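Long-range contacts in DNA helicase RecQ (Deinococcus radiodurans, PDB 4Q48), which probably couples ATP hydrolysis to the unwinding of duplex DNA, translocating in the 3'-5' direction: residues T427-G432 against L491-K496; Q418-A423 against S472-L477; D10-L15 against S60-G65. All blocks are in the same frame, centred on the assembly; numbering follows the deposited sequence.

Interaction 1. Residues T427-G432 against L491-K496; sequences TGNRFG and LRATGK
The side-chain carbonyl of Asn429 accepts the backbone N-H of Ala493, with OD1 2.7 Å from N and an almost straight bond of 170° at the hydrogen. The donor lies 31° out of the carbonyl plane, so this oxygen is reached obliquely. The contact belongs to the RQC domain, which has the winged-helix fold. Residues 427-432 form the turn between helices 414-426 and 433-441, and residues 491-496 contain the second strand of the short hairpin that serves as the wing. A Schellman motif closes the first helix, with Gly428 as its C' residue at positive phi, and Asn429, also left-handed, is carried from there to the strand. With CG anti to its own carbonyl carbon (chi1 -60°), the amide swings alongside the strand; CB passes 3.7 Å from Arg492 CA, and OD1 arrives in front of the next peptide N-H. A second bond ties the turn further on: Leu491 N gives its hydrogen to Phe431 O at 2.9 Å. Between these two anchors, Asn429 CA makes a C-H...O contact of 3.3 Å with Leu491 O, which also takes a weak hydrogen bond from Thr424 of the helix. Strand residue Arg492 is meanwhile paired with Ser484 across the hairpin, so the turn and strand 483-484 hold the same strand. At the exposed margin, the extended chain of Arg492 runs past the turn, with its CG 3.4 Å from Asn429 O, and that oxygen stands over one face of the guanidinium group, towards its rim.

Interaction 2. Residues Q418-A423 against S472-L477; sequences QMALSA and SVLRQL
Ala420 CB on helix 414-426 is met by methyl groups of three residues from helix 467-479: Leu477 CD1 lies 3.9 Å from it, Leu474 CD2 4.0 Å and Val473 CG1 4.2 Å. Each partner offers a single branch. Val473 does so with CG1 placed anti to its backbone N (chi1 160°), which turns this methyl to the alanine. Leu474 and Leu477 both have CG anti to the carbonyl carbon, but their CB atoms set out in different directions: that of Leu477 faces helix 414-426, whereas Leu474 gets there through its CD2 branch. Leu477 CD1 is shared, since it also touches Leu421 CD2 at 4.1 Å, where the two leucine side chains cross obliquely. No hydrogen bond joins the segments; all these contacts are apolar and buried. The axes of segments 418-423 and 472-477 approach to 10.3 Å and cross at -76°, and the leucine and valine branches span the distance to the alanine. Ile500 and Tyr482 pack on both Leu421 and Leu477, and Leu483 of the hairpin adjoins Leu474 as well. Such a steep crossing of the first helix with the one leading into the hairpin contributes to the hydrophobic core of a winged-helix domain, here the RQC domain.

Interaction 3. Residues D10-L15 against S60-G65; sequences DRALHL and SLLRPG
Leu62 projects from the last turn of helix 50-62 into a shallow hollow on helix 10-20, lined by Arg11, Ala12 and Leu15. The contact lies on the first RecA-like helicase domain, where helix 50-62 starts within the P-loop, at the ADP-binding residues Gly51, Lys52 and Ser53, and helix 10-20 leads towards Tyr22, Ala24, Arg26 and Gln29, which also bind ADP. The two methyls of Leu62 divide the hollow. CD1 settles over the small Ala12, 3.7 Å from its CB, while CD2 rests over the groove between Arg11 CG and Leu15 CD1, 3.9 Å from each. In return Leu15 is the bump of the other surface: its CD1 nestles against both Leu62 CD2 and Leu61 CB, the latter also at 3.9 Å. Leu15 and Leu62 run alongside one another with their directions reversed, while Leu15 meets Leu61 at a slant. Were Leu62 exchanged for an alanine, both methyls would be lost, which would probably open a gap over Ala12 and leave Arg11 CG and Leu15 CD1 without their shared neighbour. Ala12 also packs on Phe25, which lies between Ala24 and Arg26. At the exposed edge, Arg11 starts with CG directed away from its backbone N (chi1 177°) and bends at chi3, which sets one guanidinium face over Leu62 CD2, toward its rim, and takes NH1 to 3.7 Å from Leu62 O, at the end of the helix.

In the fold
Along the chain, interaction 3 closes before the other two begin. Interactions 1 and 2 lie within the RQC domain, with centres about 10 Å apart, and their segments alternate: helix 414-426 supplies residues 418-423 and runs into the turn 427-432, while helix 467-479 supplies 472-477 and leads to the hairpin holding 491-496. One contact thus packs the two helices and the other fastens the hairpin to the end of the first, both within one winged-helix unit. Interaction 3 belongs to the N-terminal helicase domain, its centre about 50 Å from that of interaction 2, on the opposite side of the chain's centre. The contacts therefore lie inside separate domains, the ATP-binding helicase domain and RQC, and none bridges them.

Interaction 1. Residues T427-G432 against L491-K496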
# COMPACT_ATOMS: atom_id res chain seq x y z
N THR A 427 22.24 -23.46 -5.84
CA THR A 427 21.34 -24.60 -5.74
C THR A 427 20.03 -24.36 -6.50
O THR A 427 19.09 -25.12 -6.37
CB THR A 427 21.01 -24.94 -4.26
OG1 THR A 427 20.34 -23.83 -3.63
CG2 THR A 427 22.27 -25.29 -3.49
N GLY A 428 19.93 -23.27 -7.24
CA GLY A 428 18.78 -23.12 -8.11
C GLY A 428 17.48 -22.60 -7.49
O GLY A 428 16.41 -22.91 -8.00
N ASN A 429 17.57 -21.79 -6.42
CA ASN A 429 16.42 -21.02 -5.96
C ASN A 429 15.15 -21.83 -5.72
O ASN A 429 14.07 -21.44 -6.16
CB ASN A 429 16.12 -19.95 -6.97
CG ASN A 429 17.26 -19.02 -7.16
OD1 ASN A 429 17.53 -18.20 -6.29
ND2 ASN A 429 17.97 -19.13 -8.28
N ARG A 430 15.29 -22.94 -5.01
CA ARG A 430 14.19 -23.89 -4.91
C ARG A 430 14.17 -24.66 -3.60
O ARG A 430 13.14 -25.22 -3.23
CB ARG A 430 14.29 -24.86 -6.07
CG ARG A 430 15.59 -25.63 -6.01
CD ARG A 430 15.86 -26.30 -7.33
NE ARG A 430 14.73 -27.11 -7.76
CZ ARG A 430 14.57 -27.49 -9.01
NH1 ARG A 430 15.44 -27.08 -9.94
NH2 ARG A 430 13.52 -28.24 -9.35
N PHE A 431 15.28 -24.69 -2.89
CA PHE A 431 15.33 -25.44 -1.64
C PHE A 431 14.88 -24.54 -0.50
O PHE A 431 14.79 -23.31 -0.68
CB PHE A 431 16.72 -26.02 -1.39
CG PHE A 431 17.08 -27.12 -2.36
CD1 PHE A 431 16.67 -28.42 -2.13
CD2 PHE A 431 17.79 -26.84 -3.52
CE1 PHE A 431 16.98 -29.44 -3.03
CE2 PHE A 431 18.09 -27.85 -4.42
CZ PHE A 431 17.69 -29.15 -4.17
N GLY A 432 14.52 -25.17 0.62
CA GLY A 432 13.92 -24.49 1.77
C GLY A 432 14.97 -24.05 2.75
O GLY A 432 16.11 -24.52 2.71
N LEU A 491 13.31 -20.93 -1.37
CA LEU A 491 13.68 -19.52 -1.37
C LEU A 491 14.42 -19.17 -2.66
O LEU A 491 15.39 -19.85 -3.01
CB LEU A 491 14.52 -19.21 -0.13
CG LEU A 491 13.78 -19.54 1.17
CD1 LEU A 491 14.67 -19.44 2.37
CD2 LEU A 491 12.63 -18.57 1.31
N ARG A 492 13.94 -18.13 -3.34
CA ARG A 492 14.48 -17.64 -4.61
C ARG A 492 15.23 -16.34 -4.35
O ARG A 492 14.67 -15.42 -3.73
CB ARG A 492 13.36 -17.36 -5.61
CG ARG A 492 12.40 -18.50 -5.91
CD ARG A 492 11.30 -18.04 -6.92
NE ARG A 492 10.52 -19.14 -7.51
CZ ARG A 492 10.90 -19.86 -8.57
NH1 ARG A 492 12.06 -19.60 -9.17
NH2 ARG A 492 10.12 -20.83 -9.03
N ALA A 493 16.43 -16.20 -4.90
CA ALA A 493 17.09 -14.89 -4.86
C ALA A 493 16.36 -13.93 -5.76
O ALA A 493 16.19 -14.19 -6.92
CB ALA A 493 18.55 -15.00 -5.29
N THR A 494 15.89 -12.83 -5.20
CA THR A 494 15.22 -11.80 -6.00
C THR A 494 16.23 -10.89 -6.71
O THR A 494 17.44 -10.99 -6.48
CB THR A 494 14.32 -10.92 -5.16
OG1 THR A 494 15.14 -10.00 -4.43
CG2 THR A 494 13.47 -11.75 -4.20
N GLY A 495 15.73 -9.99 -7.56
CA GLY A 495 16.59 -8.99 -8.18
C GLY A 495 17.33 -8.16 -7.16
O GLY A 495 18.54 -7.94 -7.31
N LYS A 496 16.63 -7.74 -6.10
CA LYS A 496 17.17 -6.94 -5.00
C LYS A 496 18.45 -7.56 -4.39
O LYS A 496 19.24 -6.89 -3.72
CB LYS A 496 16.09 -6.73 -3.91
CG LYS A 496 16.37 -5.58 -2.95
CD LYS A 496 15.39 -5.47 -1.77
CE LYS A 496 15.59 -4.08 -1.07
NZ LYS A 496 15.22 -4.02 0.40

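Interaction 2. Residues Q418-A423 against S472-L477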
# COMPACT_ATOMS: atom_id res chain seq x y z
N GLN A 418 25.63 -12.59 2.27
CA GLN A 418 26.21 -12.96 0.97
C GLN A 418 26.33 -14.49 0.85
O GLN A 418 25.89 -15.07 -0.15
CB GLN A 418 27.58 -12.32 0.77
CG GLN A 418 27.63 -10.79 0.72
CD GLN A 418 29.09 -10.27 0.74
OE1 GLN A 418 30.04 -11.03 0.99
NE2 GLN A 418 29.26 -8.99 0.49
N MET A 419 26.90 -15.13 1.87
CA MET A 419 26.99 -16.59 1.87
C MET A 419 25.63 -17.21 1.61
O MET A 419 25.49 -18.13 0.80
CB MET A 419 27.51 -17.12 3.16
CG MET A 419 28.97 -17.08 3.30
SD MET A 419 29.39 -17.62 4.96
CE MET A 419 30.77 -16.50 5.29
N ALA A 420 24.62 -16.68 2.27
CA ALA A 420 23.30 -17.26 2.16
C ALA A 420 22.75 -17.05 0.77
O ALA A 420 22.27 -18.00 0.16
CB ALA A 420 22.37 -16.68 3.22
N LEU A 421 22.86 -15.83 0.25
CA LEU A 421 22.36 -15.54 -1.09
C LEU A 421 23.07 -16.40 -2.16
O LEU A 421 22.44 -16.87 -3.11
CB LEU A 421 22.49 -14.05 -1.41
CG LEU A 421 21.64 -13.07 -0.59
CD1 LEU A 421 22.07 -11.65 -0.87
CD2 LEU A 421 20.12 -13.19 -0.74
N SER A 422 24.38 -16.64 -2.02
CA SER A 422 25.03 -17.45 -3.04
C SER A 422 24.53 -18.87 -2.93
O SER A 422 24.24 -19.52 -3.95
CB SER A 422 26.54 -17.38 -2.93
OG SER A 422 26.94 -16.04 -3.16
N ALA A 423 24.37 -19.33 -1.69
CA ALA A 423 24.00 -20.70 -1.41
C ALA A 423 22.71 -21.04 -2.13
O ALA A 423 22.58 -22.08 -2.79
CB ALA A 423 23.86 -20.90 0.08
N SER A 472 17.81 -17.38 11.13
CA SER A 472 17.60 -15.98 11.43
C SER A 472 18.00 -15.07 10.25
O SER A 472 17.20 -14.25 9.79
CB SER A 472 18.38 -15.60 12.69
OG SER A 472 18.54 -14.19 12.77
N VAL A 473 19.24 -15.25 9.76
CA VAL A 473 19.73 -14.50 8.61
C VAL A 473 18.75 -14.69 7.46
O VAL A 473 18.37 -13.72 6.78
CB VAL A 473 21.14 -14.97 8.16
CG1 VAL A 473 21.40 -14.56 6.73
CG2 VAL A 473 22.23 -14.42 9.06
N LEU A 474 18.30 -15.94 7.27
CA LEU A 474 17.36 -16.22 6.18
C LEU A 474 16.02 -15.52 6.34
O LEU A 474 15.52 -14.99 5.36
CB LEU A 474 17.15 -17.73 6.02
CG LEU A 474 18.39 -18.52 5.55
CD1 LEU A 474 18.20 -20.02 5.75
CD2 LEU A 474 18.80 -18.19 4.09
N ARG A 475 15.47 -15.46 7.55
CA ARG A 475 14.19 -14.78 7.73
C ARG A 475 14.37 -13.34 7.39
O ARG A 475 13.52 -12.70 6.77
CB ARG A 475 13.66 -14.95 9.14
CG ARG A 475 13.02 -16.32 9.37
CD ARG A 475 12.28 -16.41 10.70
NE ARG A 475 13.18 -16.12 11.82
CZ ARG A 475 13.91 -17.04 12.43
NH1 ARG A 475 13.83 -18.31 12.03
NH2 ARG A 475 14.71 -16.71 13.45
N GLN A 476 15.52 -12.83 7.79
CA GLN A 476 15.80 -11.43 7.64
C GLN A 476 15.89 -11.10 6.16
O GLN A 476 15.32 -10.10 5.71
CB GLN A 476 17.09 -11.07 8.39
CG GLN A 476 17.16 -9.61 8.68
CD GLN A 476 16.17 -9.20 9.77
OE1 GLN A 476 16.04 -9.86 10.81
NE2 GLN A 476 15.39 -8.14 9.49
N LEU A 477 16.56 -11.98 5.41
CA LEU A 477 16.70 -11.76 3.97
C LEU A 477 15.35 -11.93 3.30
O LEU A 477 15.03 -11.23 2.33
CB LEU A 477 17.72 -12.72 3.35
CG LEU A 477 19.17 -12.35 3.64
CD1 LEU A 477 20.11 -13.51 3.30
CD2 LEU A 477 19.54 -11.10 2.92

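Interaction 3. Residues D10-L15 against S60-G65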
# COMPACT_ATOMS: atom_id res chain seq x y z
N ASP A 10 1.47 18.18 -26.04
CA ASP A 10 1.03 19.45 -25.45
C ASP A 10 -0.47 19.77 -25.45
O ASP A 10 -0.88 20.75 -24.82
CB ASP A 10 1.78 20.60 -26.15
CG ASP A 10 3.29 20.39 -26.17
OD1 ASP A 10 3.87 20.05 -25.12
OD2 ASP A 10 3.90 20.60 -27.25
N ARG A 11 -1.28 18.99 -26.15
CA ARG A 11 -2.71 19.19 -26.02
C ARG A 11 -3.16 18.77 -24.63
O ARG A 11 -4.18 19.25 -24.11
CB ARG A 11 -3.46 18.43 -27.09
CG ARG A 11 -4.97 18.48 -27.02
CD ARG A 11 -5.53 17.84 -28.26
NE ARG A 11 -4.58 16.83 -28.74
CZ ARG A 11 -4.92 15.67 -29.28
NH1 ARG A 11 -6.20 15.34 -29.41
NH2 ARG A 11 -3.97 14.84 -29.69
N ALA A 12 -2.39 17.86 -24.03
CA ALA A 12 -2.66 17.41 -22.68
C ALA A 12 -2.56 18.57 -21.70
O ALA A 12 -3.45 18.80 -20.88
CB ALA A 12 -1.70 16.29 -22.28
N LEU A 13 -1.48 19.33 -21.83
CA LEU A 13 -1.27 20.54 -21.04
C LEU A 13 -2.35 21.58 -21.18
O LEU A 13 -2.71 22.23 -20.20
CB LEU A 13 0.09 21.16 -21.37
CG LEU A 13 1.29 20.33 -20.88
CD1 LEU A 13 2.61 20.87 -21.44
CD2 LEU A 13 1.32 20.25 -19.34
N HIS A 14 -2.87 21.78 -22.38
CA HIS A 14 -3.97 22.73 -22.54
C HIS A 14 -5.19 22.30 -21.71
O HIS A 14 -5.86 23.13 -21.10
CB HIS A 14 -4.35 22.89 -24.01
CG HIS A 14 -5.55 23.76 -24.23
ND1 HIS A 14 -6.84 23.29 -24.12
CD2 HIS A 14 -5.66 25.06 -24.57
CE1 HIS A 14 -7.69 24.27 -24.37
NE2 HIS A 14 -6.99 25.36 -24.66
N LEU A 15 -5.48 21.00 -21.71
CA LEU A 15 -6.62 20.50 -20.96
C LEU A 15 -6.29 20.45 -19.47
O LEU A 15 -7.15 20.71 -18.63
CB LEU A 15 -7.04 19.11 -21.45
CG LEU A 15 -7.89 19.07 -22.74
CD1 LEU A 15 -8.03 17.65 -23.24
CD2 LEU A 15 -9.25 19.68 -22.54
N SER A 60 -8.78 9.98 -21.10
CA SER A 60 -10.13 9.83 -21.64
C SER A 60 -10.56 11.09 -22.42
O SER A 60 -11.28 11.00 -23.42
CB SER A 60 -11.13 9.49 -20.54
OG SER A 60 -10.81 8.26 -19.87
N LEU A 61 -10.08 12.24 -22.00
CA LEU A 61 -10.40 13.46 -22.74
C LEU A 61 -9.56 13.58 -24.02
O LEU A 61 -9.98 14.20 -25.00
CB LEU A 61 -10.18 14.70 -21.88
CG LEU A 61 -11.14 14.86 -20.70
CD1 LEU A 61 -10.92 16.21 -20.03
CD2 LEU A 61 -12.60 14.64 -21.10
N LEU A 62 -8.37 13.01 -23.99
CA LEU A 62 -7.48 13.14 -25.13
C LEU A 62 -7.84 12.20 -26.28
O LEU A 62 -7.72 12.56 -27.45
CB LEU A 62 -6.03 12.94 -24.69
CG LEU A 62 -5.59 14.15 -23.88
CD1 LEU A 62 -4.36 13.87 -23.00
CD2 LEU A 62 -5.33 15.32 -24.81
N ARG A 63 -8.24 10.97 -25.96
CA ARG A 63 -8.62 10.01 -26.99
C ARG A 63 -10.11 10.09 -27.33
O ARG A 63 -10.95 10.34 -26.46
CB ARG A 63 -8.22 8.61 -26.55
CG ARG A 63 -6.76 8.61 -26.09
CD ARG A 63 -6.18 7.23 -25.87
NE ARG A 63 -6.15 6.47 -27.12
CZ ARG A 63 -6.78 5.32 -27.28
NH1 ARG A 63 -7.47 4.82 -26.27
NH2 ARG A 63 -6.71 4.68 -28.44
N PRO A 64 -10.45 9.90 -28.61
CA PRO A 64 -11.87 9.98 -28.98
C PRO A 64 -12.66 8.90 -28.27
O PRO A 64 -12.20 7.77 -28.16
CB PRO A 64 -11.86 9.73 -30.50
CG PRO A 64 -10.46 9.86 -30.91
CD PRO A 64 -9.62 9.47 -29.75
N GLY A 65 -13.84 9.24 -27.80
CA GLY A 65 -14.70 8.28 -27.15
C GLY A 65 -14.55 8.29 -25.65
O GLY A 65 -13.76 9.06 -25.08